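Local coordinates for protein SPD1 nuclease (Streptococcus pyogenes, PDB 2XH3) that acts as a secreted, prophage-encoded DNase, an endonuclease probably of the metal-dependent His-Me finger type, at residues W115-G120 with G246-K251. The protein carries 1 engineered substitution. Numbering follows the deposited sequence.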
loop_
_atom_site.group_PDB
_atom_site.type_symbol
_atom_site.label_atom_id
_atom_site.label_comp_id
_atom_site.label_asym_id
_atom_site.label_seq_id
_atom_site.Cartn_x
_atom_site.Cartn_y
_atom_site.Cartn_z
ATOM N N TRP A 115 -11.302 -18.567 11.330
ATOM C CA TRP A 115 -10.515 -18.836 10.131
ATOM C C TRP A 115 -9.142 -18.111 10.126
ATOM O O TRP A 115 -8.895 -17.234 10.968
ATOM C CB TRP A 115 -11.348 -18.521 8.885
ATOM C CG TRP A 115 -11.649 -17.066 8.686
ATOM C CD1 TRP A 115 -10.933 -16.171 7.921
ATOM C CD2 TRP A 115 -12.759 -16.327 9.229
ATOM N NE1 TRP A 115 -11.523 -14.925 7.965
ATOM C CE2 TRP A 115 -12.643 -14.987 8.755
ATOM C CE3 TRP A 115 -13.837 -16.660 10.071
ATOM C CZ2 TRP A 115 -13.567 -13.978 9.097
ATOM C CZ3 TRP A 115 -14.758 -15.645 10.415
ATOM C CH2 TRP A 115 -14.609 -14.322 9.926
ATOM N N VAL A 116 -8.242 -18.512 9.213
ATOM C CA VAL A 116 -6.921 -17.837 9.025
ATOM C C VAL A 116 -7.052 -16.800 7.961
ATOM O O VAL A 116 -7.796 -16.972 6.984
ATOM C CB VAL A 116 -5.765 -18.781 8.590
ATOM C CG1 VAL A 116 -5.569 -19.901 9.618
ATOM C CG2 VAL A 116 -5.961 -19.307 7.094
ATOM N N MET A 117 -6.324 -15.713 8.126
ATOM C CA MET A 117 -6.547 -14.574 7.257
ATOM C C MET A 117 -5.894 -14.748 5.888
ATOM O O MET A 117 -4.849 -15.391 5.760
ATOM C CB MET A 117 -6.062 -13.321 7.942
ATOM C CG MET A 117 -6.875 -12.953 9.152
ATOM S SD MET A 117 -6.106 -11.553 10.005
ATOM C CE MET A 117 -6.203 -10.272 8.775
ATOM N N ASN A 118 -6.535 -14.162 4.878
ATOM C CA ASN A 118 -6.006 -14.086 3.526
ATOM C C ASN A 118 -4.900 -13.083 3.453
ATOM O O ASN A 118 -4.861 -12.140 4.248
ATOM C CB ASN A 118 -7.111 -13.718 2.541
ATOM C CG ASN A 118 -8.317 -14.641 2.687
ATOM O OD1 ASN A 118 -9.258 -14.330 3.426
ATOM N ND2 ASN A 118 -8.256 -15.815 2.061
ATOM N N ARG A 119 -3.989 -13.322 2.511
ATOM C CA ARG A 119 -2.825 -12.516 2.351
ATOM C C ARG A 119 -3.240 -11.500 1.334
ATOM O O ARG A 119 -3.793 -11.882 0.339
ATOM C CB ARG A 119 -1.675 -13.353 1.787
ATOM C CG ARG A 119 -1.289 -14.611 2.574
ATOM C CD ARG A 119 -0.807 -14.294 3.971
ATOM N NE ARG A 119 0.618 -14.010 4.069
ATOM C CZ ARG A 119 1.254 -13.825 5.235
ATOM N NH1 ARG A 119 0.588 -13.905 6.393
ATOM N NH2 ARG A 119 2.556 -13.565 5.257
ATOM N N GLY A 120 -2.993 -10.208 1.572
ATOM C CA GLY A 120 -3.195 -9.192 0.540
ATOM C C GLY A 120 -1.867 -8.607 0.078
ATOM O O GLY A 120 -0.880 -8.604 0.827
ATOM N N GLY A 246 -2.859 -14.639 13.640
ATOM C CA GLY A 246 -3.320 -14.498 12.286
ATOM C C GLY A 246 -4.649 -15.158 12.023
ATOM O O GLY A 246 -4.928 -15.554 10.890
ATOM N N THR A 247 -5.480 -15.250 13.065
ATOM C CA THR A 247 -6.852 -15.794 12.968
ATOM C C THR A 247 -7.883 -14.690 13.116
ATOM O O THR A 247 -7.637 -13.637 13.694
ATOM C CB THR A 247 -7.151 -16.841 14.067
ATOM O OG1 THR A 247 -6.935 -16.254 15.353
ATOM C CG2 THR A 247 -6.297 -18.128 13.876
ATOM N N ALA A 248 -9.054 -14.963 12.596
ATOM C CA ALA A 248 -10.143 -14.040 12.616
ATOM C C ALA A 248 -11.399 -14.817 13.048
ATOM O O ALA A 248 -11.627 -15.939 12.606
ATOM C CB ALA A 248 -10.305 -13.518 11.235
ATOM N N THR A 249 -12.192 -14.239 13.934
ATOM C CA THR A 249 -13.518 -14.775 14.276
ATOM C C THR A 249 -14.483 -13.588 14.246
ATOM O O THR A 249 -14.042 -12.435 14.428
ATOM C CB THR A 249 -13.549 -15.338 15.716
ATOM O OG1 THR A 249 -13.566 -14.240 16.633
ATOM C CG2 THR A 249 -12.329 -16.159 15.999
ATOM N N PRO A 250 -15.788 -13.847 14.027
ATOM C CA PRO A 250 -16.793 -12.769 13.987
ATOM C C PRO A 250 -17.071 -12.183 15.381
ATOM O O PRO A 250 -16.758 -12.845 16.389
ATOM C CB PRO A 250 -18.055 -13.479 13.474
ATOM C CG PRO A 250 -17.616 -14.860 13.045
ATOM C CD PRO A 250 -16.409 -15.175 13.867
ATOM N N LYS A 251 -17.648 -10.969 15.418
ATOM C CA LYS A 251 -17.970 -10.224 16.667
ATOM C C LYS A 251 -19.270 -10.607 17.425
ATOM O O LYS A 251 -20.380 -10.399 16.899
ATOM C CB LYS A 251 -18.042 -8.724 16.365
ATOM C CG LYS A 251 -16.726 -8.023 16.335
ATOM C CD LYS A 251 -16.925 -6.524 16.357
ATOM C CE LYS A 251 -15.845 -5.871 17.175
ATOM N NZ LYS A 251 -14.577 -5.759 16.431
#
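Trp115 and Ala248 form a hydrogen-bonded antiparallel pair, with Trp115 N 2.9 Å from Ala248 O and Ala248 N 2.8 Å from Trp115 O, next to which Val116 faces Thr247 as a non-hydrogen-bonded pair. The Trp115 side chain is swung between its own backbone N and carbonyl carbon (chi1 68°), which lays the indole over the partner strand. Ala248 CB then sits over the five-membered ring, 4.0 Å from its centroid and 24° off the normal, a CH-pi contact; the Ala248 carbonyl oxygen lies above the same ring system, displaced toward the six-membered part, 3.4 Å from CE3. Farther along the indole, CZ3 reaches Pro250 CD at 3.9 Å. The two strands are the central pair of a small antiparallel sheet of four, in the order 137-139, 115-121, 247-250, 239-242; the last strand of the chain, 247-250, thus has 239-242 on its other side. Gly246 and Thr247 both face Asp242 in a G1 beta bulge, and the positive phi of Gly246 (82°) fits the glycine position of that motif. The carbonyl oxygen of this glycine, Gly246 O, accepts a third cross-strand bond from Met117 N at 3.1 Å. Met117 approaches Ala248 CB through its CG, at 4.1 Å, and the same side chain also touches Leu241 and Ala139 on the two outer strands.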